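Aminotransferase, class I (Staphylococcus aureus, PDB 2O1B) probably transfers amino groups between amino acids and 2-oxo acids with the help of pyridoxal 5'-phosphate, as an aspartate aminotransferase does. Local coordinates at residues Q63-H68 and Q291-Y296; Q70-I75 and F287-D292; G133-L138 and I179-L184. One frame throughout, in Å; residues are numbered along the deposited sequence.

Contact 1 (Q63-H68 and Q291-Y296); sequences QGIIDH and QDAAIY
Ile65 and Ala293 mark the nearest approach of two nearly antiparallel helical segments, 63-68 and 291-296, whose axes come within 8.7 Å at an angle of 149°. The contact is carried mainly by Tyr296, whose ring meets His68 over one face and Gly64 O obliquely. This ring stacks face to face on the imidazole of His68, with centroids 3.8 Å apart and planes inclined by 18°. The stack is displaced on the tyrosine side: Tyr296 CE2 lies over the middle of the imidazole, whereas the histidine sits toward the rim of the phenol ring. With CG anti to the backbone N (chi1 -165°), Tyr296 reaches out to the first turn of helix 63-72. There Tyr296 CE1 comes to 3.5 Å from Gly64 O, and the lack of a side chain at Gly64 leaves room for this approach. That carbonyl is also engaged within its own helix, as acceptor for His68 N. Beside the stacked rings the packing is aliphatic. Ile65 CG2 rests 4.1 Å from Ala293 CB, while the CG1 branch of Ile65 turns toward the Tyr296 ring. Tyr301 touches both Ile65 and Tyr296, and Ile66, on another side of its helix, packs on Gln79 of the second subunit. The arrangement is a nearly antiparallel helix pair, packed at its closest point through Ile65 and the small Ala293, beside the subunit interface of a class I aminotransferase dimer.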
loop_
_atom_site.group_PDB
_atom_site.type_symbol
_atom_site.label_atom_id
_atom_site.label_comp_id
_atom_site.label_asym_id
_atom_site.label_seq_id
_atom_site.Cartn_x
_atom_site.Cartn_y
_atom_site.Cartn_z
ATOM N N GLN A 63 6.857 22.756 -10.741
ATOM C CA GLN A 63 6.555 22.395 -12.136
ATOM C C GLN A 63 7.538 21.372 -12.715
ATOM O O GLN A 63 7.142 20.485 -13.474
ATOM C CB GLN A 63 6.473 23.641 -13.028
ATOM C CG GLN A 63 5.969 23.352 -14.458
ATOM C CD GLN A 63 4.550 22.771 -14.480
ATOM O OE1 GLN A 63 3.698 23.148 -13.668
ATOM N NE2 GLN A 63 4.298 21.851 -15.409
ATOM N N GLY A 64 8.810 21.480 -12.332
ATOM C CA GLY A 64 9.839 20.549 -12.783
ATOM C C GLY A 64 9.567 19.092 -12.440
ATOM O O GLY A 64 9.853 18.213 -13.249
ATOM N N ILE A 65 9.013 18.837 -11.250
ATOM C CA ILE A 65 8.653 17.480 -10.836
ATOM C C ILE A 65 7.481 16.976 -11.669
ATOM O O ILE A 65 7.503 15.843 -12.182
ATOM C CB ILE A 65 8.328 17.411 -9.318
ATOM C CG1 ILE A 65 9.584 17.767 -8.510
ATOM C CG2 ILE A 65 7.800 16.031 -8.927
ATOM C CD1 ILE A 65 9.336 18.153 -7.045
ATOM N N ILE A 66 6.472 17.835 -11.810
ATOM C CA ILE A 66 5.335 17.585 -12.694
ATOM C C ILE A 66 5.759 17.260 -14.130
ATOM O O ILE A 66 5.313 16.250 -14.679
ATOM C CB ILE A 66 4.306 18.752 -12.669
ATOM C CG1 ILE A 66 3.772 18.986 -11.247
ATOM C CG2 ILE A 66 3.132 18.468 -13.608
ATOM C CD1 ILE A 66 3.143 17.734 -10.603
ATOM N N ASP A 67 6.606 18.098 -14.736
ATOM C CA ASP A 67 7.073 17.855 -16.125
ATOM C C ASP A 67 7.751 16.500 -16.298
ATOM O O ASP A 67 7.530 15.808 -17.290
ATOM C CB ASP A 67 8.057 18.926 -16.604
ATOM C CG ASP A 67 7.484 20.318 -16.558
ATOM O OD1 ASP A 67 8.291 21.283 -16.465
ATOM O OD2 ASP A 67 6.240 20.452 -16.624
ATOM N N HIS A 68 8.592 16.133 -15.336
ATOM C CA HIS A 68 9.278 14.849 -15.386
ATOM C C HIS A 68 8.377 13.642 -15.147
ATOM O O HIS A 68 8.602 12.582 -15.731
ATOM C CB HIS A 68 10.507 14.843 -14.478
ATOM C CG HIS A 68 11.729 15.358 -15.172
ATOM N ND1 HIS A 68 12.746 14.534 -15.599
ATOM C CD2 HIS A 68 12.049 16.606 -15.601
ATOM C CE1 HIS A 68 13.662 15.257 -16.220
ATOM N NE2 HIS A 68 13.259 16.516 -16.243
ATOM N N GLN A 291 8.345 6.732 -9.315
ATOM C CA GLN A 291 9.749 6.649 -8.890
ATOM C C GLN A 291 10.614 7.727 -9.557
ATOM O O GLN A 291 11.433 8.368 -8.894
ATOM C CB GLN A 291 10.327 5.259 -9.170
ATOM C CG GLN A 291 9.763 4.123 -8.311
ATOM C CD GLN A 291 10.575 2.862 -8.474
ATOM O OE1 GLN A 291 11.776 2.856 -8.192
ATOM N NE2 GLN A 291 9.939 1.791 -8.944
ATOM N N ASP A 292 10.425 7.938 -10.859
ATOM C CA ASP A 292 11.191 8.947 -11.605
ATOM C C ASP A 292 10.934 10.383 -11.113
ATOM O O ASP A 292 11.872 11.185 -10.989
ATOM C CB ASP A 292 10.901 8.832 -13.118
ATOM C CG ASP A 292 11.489 7.554 -13.732
ATOM O OD1 ASP A 292 12.197 6.829 -12.997
ATOM O OD2 ASP A 292 11.240 7.259 -14.926
ATOM N N ALA A 293 9.667 10.709 -10.846
ATOM C CA ALA A 293 9.310 12.003 -10.276
ATOM C C ALA A 293 9.958 12.202 -8.903
ATOM O O ALA A 293 10.451 13.281 -8.601
ATOM C CB ALA A 293 7.807 12.131 -10.173
ATOM N N ALA A 294 9.949 11.149 -8.081
ATOM C CA ALA A 294 10.605 11.158 -6.779
ATOM C C ALA A 294 12.130 11.353 -6.871
ATOM O O ALA A 294 12.723 12.100 -6.075
ATOM C CB ALA A 294 10.271 9.886 -6.025
ATOM N N ILE A 295 12.749 10.689 -7.849
ATOM C CA ILE A 295 14.183 10.792 -8.102
ATOM C C ILE A 295 14.479 12.233 -8.450
ATOM O O ILE A 295 15.407 12.839 -7.916
ATOM C CB ILE A 295 14.621 9.881 -9.294
ATOM C CG1 ILE A 295 14.657 8.407 -8.872
ATOM C CG2 ILE A 295 15.996 10.320 -9.867
ATOM C CD1 ILE A 295 14.513 7.412 -10.037
ATOM N N TYR A 296 13.677 12.782 -9.352
ATOM C CA TYR A 296 13.891 14.145 -9.804
ATOM C C TYR A 296 13.785 15.113 -8.632
ATOM O O TYR A 296 14.610 16.004 -8.502
ATOM C CB TYR A 296 12.894 14.507 -10.893
ATOM C CG TYR A 296 13.291 15.751 -11.630
ATOM C CD1 TYR A 296 12.733 16.986 -11.304
ATOM C CD2 TYR A 296 14.255 15.703 -12.632
ATOM C CE1 TYR A 296 13.110 18.130 -11.977
ATOM C CE2 TYR A 296 14.633 16.837 -13.310
ATOM C CZ TYR A 296 14.057 18.043 -12.979
ATOM O OH TYR A 296 14.441 19.164 -13.661
#

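Contact 2 (Q70-I75 and F287-D292); sequences QKALTI and FGALQD
Ala72 and Ala289 meet methyl to methyl at the centre of this contact, CB to CB at 3.6 Å, and their small size lets the two backbones come to 4.7 Å between the CA atoms. Ala72 has the most surface buried. Its methyl points at helix 288-300 and touches both Ala289 and the side chain of Asp292, whose OD2 is 3.8 Å from Ala72 CB. This is only a van der Waals touch: the carboxylate is directed to Lys87, which forms a salt bridge with Asp292 OD1. The methyl of Ala289 in turn touches the backbone as well, lying 3.6 Å from Ala72 O. Leu73 closes the other flank. Its CG is anti to the carbonyl carbon (chi1 -70°), and the CD2 branch reaches past Ala289 to the rim of Phe287, 3.5 Å from CZ. The methyl meets the aromatic edge near the ring plane, the two side chains crossing at about a right angle. Within its own segment, Phe287 turns one ring face to Ala289 CB, which places the ring beside both apolar partners. Phe287 also occupies the N-cap position of helix 288-300, and its carbonyl receives the backbone NH of Gln291. Ala72 to Ile75 form a type I turn; Lys71 O accepts both the amide and the hydroxyl of Thr74. Phe69, one turn back on helix 63-72, extends the apolar layer over Phe287, Ala289 and Leu290. The contact thus joins the end of helix 63-72 to the start of helix 288-300 at the dimer interface, where Phe260 of the second subunit meets the Phe287 ring and Gln70 of that subunit packs on Leu73.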
loop_
_atom_site.group_PDB
_atom_site.type_symbol
_atom_site.label_atom_id
_atom_site.label_comp_id
_atom_site.label_asym_id
_atom_site.label_seq_id
_atom_site.Cartn_x
_atom_site.Cartn_y
_atom_site.Cartn_z
ATOM N N GLN A 70 5.120 13.668 -16.111
ATOM C CA GLN A 70 4.444 13.627 -17.397
ATOM C C GLN A 70 5.250 12.845 -18.437
ATOM O O GLN A 70 4.697 12.017 -19.162
ATOM C CB GLN A 70 4.126 15.052 -17.896
ATOM C CG GLN A 70 3.026 15.710 -17.053
ATOM C CD GLN A 70 2.719 17.153 -17.412
ATOM O OE1 GLN A 70 1.612 17.630 -17.147
ATOM N NE2 GLN A 70 3.691 17.861 -17.995
ATOM N N LYS A 71 6.555 13.101 -18.475
ATOM C CA LYS A 71 7.453 12.435 -19.411
ATOM C C LYS A 71 7.648 10.967 -19.078
ATOM O O LYS A 71 7.652 10.125 -19.982
ATOM C CB LYS A 71 8.793 13.164 -19.500
ATOM C CG LYS A 71 8.674 14.478 -20.240
ATOM C CD LYS A 71 10.021 15.077 -20.599
ATOM C CE LYS A 71 9.861 16.236 -21.577
ATOM N NZ LYS A 71 9.520 15.791 -22.972
ATOM N N ALA A 72 7.790 10.669 -17.784
ATOM C CA ALA A 72 7.957 9.300 -17.281
ATOM C C ALA A 72 6.798 8.360 -17.601
ATOM O O ALA A 72 6.947 7.141 -17.507
ATOM C CB ALA A 72 8.211 9.315 -15.774
ATOM N N LEU A 73 5.638 8.909 -17.961
ATOM C CA LEU A 73 4.465 8.069 -18.224
ATOM C C LEU A 73 4.582 7.369 -19.575
ATOM O O LEU A 73 3.946 6.340 -19.808
ATOM C CB LEU A 73 3.154 8.877 -18.121
ATOM C CG LEU A 73 2.765 9.320 -16.693
ATOM C CD1 LEU A 73 1.837 10.541 -16.709
ATOM C CD2 LEU A 73 2.131 8.195 -15.873
ATOM N N THR A 74 5.412 7.925 -20.455
ATOM C CA THR A 74 5.560 7.404 -21.812
ATOM C C THR A 74 6.668 6.351 -21.919
ATOM O O THR A 74 6.908 5.815 -23.005
ATOM C CB THR A 74 5.842 8.541 -22.840
ATOM O OG1 THR A 74 7.073 9.188 -22.503
ATOM C CG2 THR A 74 4.736 9.564 -22.843
ATOM N N ILE A 75 7.315 6.043 -20.795
ATOM C CA ILE A 75 8.463 5.135 -20.761
ATOM C C ILE A 75 7.989 3.684 -20.573
ATOM O O ILE A 75 7.333 3.374 -19.582
ATOM C CB ILE A 75 9.470 5.514 -19.637
ATOM C CG1 ILE A 75 9.960 6.971 -19.750
ATOM C CG2 ILE A 75 10.651 4.549 -19.604
ATOM C CD1 ILE A 75 10.320 7.429 -21.147
ATOM N N PHE A 287 5.103 2.223 -8.808
ATOM C CA PHE A 287 4.931 2.797 -10.140
ATOM C C PHE A 287 6.232 3.442 -10.608
ATOM O O PHE A 287 6.761 4.321 -9.940
ATOM C CB PHE A 287 3.789 3.821 -10.081
ATOM C CG PHE A 287 3.331 4.345 -11.428
ATOM C CD1 PHE A 287 3.522 3.616 -12.605
ATOM C CD2 PHE A 287 2.646 5.565 -11.497
ATOM C CE1 PHE A 287 3.072 4.112 -13.840
ATOM C CE2 PHE A 287 2.191 6.066 -12.731
ATOM C CZ PHE A 287 2.401 5.334 -13.899
ATOM N N GLY A 288 6.756 2.980 -11.740
ATOM C CA GLY A 288 8.018 3.490 -12.256
ATOM C C GLY A 288 8.036 4.997 -12.475
ATOM O O GLY A 288 9.015 5.659 -12.147
ATOM N N ALA A 289 6.961 5.535 -13.046
ATOM C CA ALA A 289 6.858 6.983 -13.303
ATOM C C ALA A 289 6.821 7.801 -11.999
ATOM O O ALA A 289 7.377 8.899 -11.933
ATOM C CB ALA A 289 5.656 7.287 -14.162
ATOM N N LEU A 290 6.173 7.262 -10.966
ATOM C CA LEU A 290 6.219 7.870 -9.634
ATOM C C LEU A 290 7.638 7.833 -9.078
ATOM O O LEU A 290 8.100 8.792 -8.447
ATOM C CB LEU A 290 5.233 7.192 -8.672
ATOM C CG LEU A 290 5.210 7.692 -7.217
ATOM C CD1 LEU A 290 4.947 9.211 -7.112
ATOM C CD2 LEU A 290 4.201 6.897 -6.359
ATOM N N GLN A 291 8.345 6.732 -9.315
ATOM C CA GLN A 291 9.749 6.649 -8.890
ATOM C C GLN A 291 10.614 7.727 -9.557
ATOM O O GLN A 291 11.433 8.368 -8.894
ATOM C CB GLN A 291 10.327 5.259 -9.170
ATOM C CG GLN A 291 9.763 4.123 -8.311
ATOM C CD GLN A 291 10.575 2.862 -8.474
ATOM O OE1 GLN A 291 11.776 2.856 -8.192
ATOM N NE2 GLN A 291 9.939 1.791 -8.944
ATOM N N ASP A 292 10.425 7.938 -10.859
ATOM C CA ASP A 292 11.191 8.947 -11.605
ATOM C C ASP A 292 10.934 10.383 -11.113
ATOM O O ASP A 292 11.872 11.185 -10.989
ATOM C CB ASP A 292 10.901 8.832 -13.118
ATOM C CG ASP A 292 11.489 7.554 -13.732
ATOM O OD1 ASP A 292 12.197 6.829 -12.997
ATOM O OD2 ASP A 292 11.240 7.259 -14.926
#

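Contact 3 (G133-L138 and I179-L184); sequences GDYVLL and IDKTKL
Tyr135 and Lys183 open the parallel pairing of strands 135-140 and 182-187, Lys183 N donating to Tyr135 O at 3.0 Å with an N-H...O angle of 167°. The second backbone bond runs from Leu137 N to Leu184 O, 2.9 Å long. Between the bridges Tyr135-Thr182 and Val136-Leu184 the register slips by one residue, a beta bulge. Two CA-H...O contacts add to the pairing, Thr182 CA to Tyr135 O and the shorter Val136 CA to Leu184 O at 3.2 Å. Val136 and Leu184 form the apolar pair, side by side on the same face of the sheet. Leu137 crosses Thr182 at about a right angle, packing on its OG1 and CG2. A CH-pi contact places Lys181 CB 4.1 Å from the centroid of the Tyr135 ring; the extended lysine chain then follows that ring face toward the hydroxyl. The charged contact is looser: Asp134 OD2 and Lys183 NZ form a long salt bridge of 3.6 Å, reached because Lys183 bends at chi2 (-64°) and chi4 (76°). Asp134 OD1 accepts from Asn131 N, and a water links Lys181 O to Asp134 OD2, the latter bond weak. Thr182 OG1 is bonded to Ile178 O of the preceding helix. In the seven-stranded mixed sheet, strand 135-140 lies between 182-187 and the outermost strand 156-161, with Val150 of helix 146-152 packing on Val136.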
loop_
_atom_site.group_PDB
_atom_site.type_symbol
_atom_site.label_atom_id
_atom_site.label_comp_id
_atom_site.label_asym_id
_atom_site.label_seq_id
_atom_site.Cartn_x
_atom_site.Cartn_y
_atom_site.Cartn_z
ATOM N N GLY A 133 2.329 -9.244 22.220
ATOM C CA GLY A 133 2.591 -8.910 23.618
ATOM C C GLY A 133 3.794 -8.013 23.860
ATOM O O GLY A 133 4.052 -7.611 24.998
ATOM N N ASP A 134 4.549 -7.706 22.806
ATOM C CA ASP A 134 5.680 -6.788 22.918
ATOM C C ASP A 134 5.177 -5.377 23.163
ATOM O O ASP A 134 4.205 -4.950 22.551
ATOM C CB ASP A 134 6.540 -6.810 21.640
ATOM C CG ASP A 134 7.502 -7.998 21.589
ATOM O OD1 ASP A 134 8.255 -8.079 20.598
ATOM O OD2 ASP A 134 7.518 -8.842 22.522
ATOM N N TYR A 135 5.855 -4.649 24.047
ATOM C CA TYR A 135 5.500 -3.262 24.336
ATOM C C TYR A 135 6.096 -2.320 23.316
ATOM O O TYR A 135 7.231 -2.504 22.883
ATOM C CB TYR A 135 6.002 -2.867 25.714
ATOM C CG TYR A 135 5.208 -3.433 26.853
ATOM C CD1 TYR A 135 4.690 -4.726 26.805
ATOM C CD2 TYR A 135 4.997 -2.685 28.001
ATOM C CE1 TYR A 135 3.966 -5.256 27.887
ATOM C CE2 TYR A 135 4.287 -3.199 29.079
ATOM C CZ TYR A 135 3.772 -4.475 29.015
ATOM O OH TYR A 135 3.059 -4.960 30.085
ATOM N N VAL A 136 5.310 -1.318 22.922
ATOM C CA VAL A 136 5.776 -0.277 22.016
ATOM C C VAL A 136 5.473 1.077 22.663
ATOM O O VAL A 136 4.321 1.349 23.043
ATOM C CB VAL A 136 5.097 -0.371 20.622
ATOM C CG1 VAL A 136 5.591 0.731 19.711
ATOM C CG2 VAL A 136 5.348 -1.746 19.985
ATOM N N LEU A 137 6.507 1.911 22.790
ATOM C CA LEU A 137 6.360 3.259 23.349
ATOM C C LEU A 137 5.959 4.256 22.273
ATOM O O LEU A 137 6.618 4.344 21.245
ATOM C CB LEU A 137 7.651 3.706 24.033
ATOM C CG LEU A 137 7.871 3.037 25.388
ATOM C CD1 LEU A 137 9.288 3.256 25.874
ATOM C CD2 LEU A 137 6.877 3.609 26.392
ATOM N N LEU A 138 4.874 4.990 22.540
ATOM C CA LEU A 138 4.295 5.964 21.619
ATOM C C LEU A 138 4.270 7.385 22.217
ATOM O O LEU A 138 3.745 7.580 23.314
ATOM C CB LEU A 138 2.863 5.525 21.265
ATOM C CG LEU A 138 2.582 4.711 19.987
ATOM C CD1 LEU A 138 3.743 3.882 19.446
ATOM C CD2 LEU A 138 1.325 3.880 20.060
ATOM N N ILE A 179 10.415 -0.278 30.261
ATOM C CA ILE A 179 11.629 -0.169 29.438
ATOM C C ILE A 179 12.171 -1.551 29.087
ATOM O O ILE A 179 12.520 -1.815 27.939
ATOM C CB ILE A 179 12.751 0.623 30.161
ATOM C CG1 ILE A 179 12.288 2.032 30.526
ATOM C CG2 ILE A 179 14.016 0.683 29.303
ATOM C CD1 ILE A 179 13.118 2.684 31.645
ATOM N N ASP A 180 12.233 -2.424 30.090
ATOM C CA ASP A 180 12.713 -3.792 29.922
ATOM C C ASP A 180 11.878 -4.595 28.925
ATOM O O ASP A 180 12.410 -5.434 28.192
ATOM C CB ASP A 180 12.755 -4.506 31.277
ATOM C CG ASP A 180 13.993 -4.150 32.099
ATOM O OD1 ASP A 180 14.651 -3.119 31.820
ATOM O OD2 ASP A 180 14.310 -4.910 33.036
ATOM N N LYS A 181 10.576 -4.331 28.888
ATOM C CA LYS A 181 9.680 -5.088 28.015
ATOM C C LYS A 181 9.501 -4.445 26.642
ATOM O O LYS A 181 8.896 -5.052 25.750
ATOM C CB LYS A 181 8.310 -5.281 28.676
ATOM C CG LYS A 181 8.294 -6.229 29.855
ATOM C CD LYS A 181 6.892 -6.330 30.417
ATOM C CE LYS A 181 6.892 -6.969 31.802
ATOM N NZ LYS A 181 5.541 -6.876 32.422
ATOM N N THR A 182 10.021 -3.229 26.469
ATOM C CA THR A 182 9.810 -2.491 25.221
ATOM C C THR A 182 10.713 -2.966 24.087
ATOM O O THR A 182 11.935 -3.040 24.221
ATOM C CB THR A 182 9.923 -0.958 25.418
ATOM O OG1 THR A 182 8.907 -0.534 26.329
ATOM C CG2 THR A 182 9.711 -0.219 24.097
ATOM N N LYS A 183 10.093 -3.267 22.956
ATOM C CA LYS A 183 10.822 -3.757 21.805
ATOM C C LYS A 183 10.884 -2.723 20.685
ATOM O O LYS A 183 11.722 -2.825 19.795
ATOM C CB LYS A 183 10.211 -5.073 21.337
ATOM C CG LYS A 183 10.067 -6.090 22.487
ATOM C CD LYS A 183 11.416 -6.515 23.051
ATOM C CE LYS A 183 11.275 -7.519 24.199
ATOM N NZ LYS A 183 10.950 -8.890 23.720
ATOM N N LEU A 184 10.005 -1.726 20.748
ATOM C CA LEU A 184 9.964 -0.672 19.749
ATOM C C LEU A 184 9.538 0.660 20.363
ATOM O O LEU A 184 8.690 0.703 21.268
ATOM C CB LEU A 184 9.019 -1.062 18.603
ATOM C CG LEU A 184 8.970 -0.194 17.342
ATOM C CD1 LEU A 184 10.288 -0.230 16.564
ATOM C CD2 LEU A 184 7.840 -0.668 16.464
HETATM O O HOH W 1 7.825 -7.326 25.552
#

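In the fold
Contacts 1 and 2 hold the same two helices, 63-72 and 288-300, at successive points, with centres 8 Å apart and Gln291 and Asp292 in common. Contact 1 is partly buried and rests on an aromatic stack; contact 2 is buried, smaller in area and made chiefly by methyl groups, with more residues in reach of the second subunit. Contact 3 lies far off, centre to centre about 39 Å from contact 1 and about 41 Å from contact 2. Also partly buried, it joins neighbouring strands of the large sheet through backbone hydrogen bonds, with an aspartate and two lysines adding charged and CH-pi contacts, and the other subunit does not touch it.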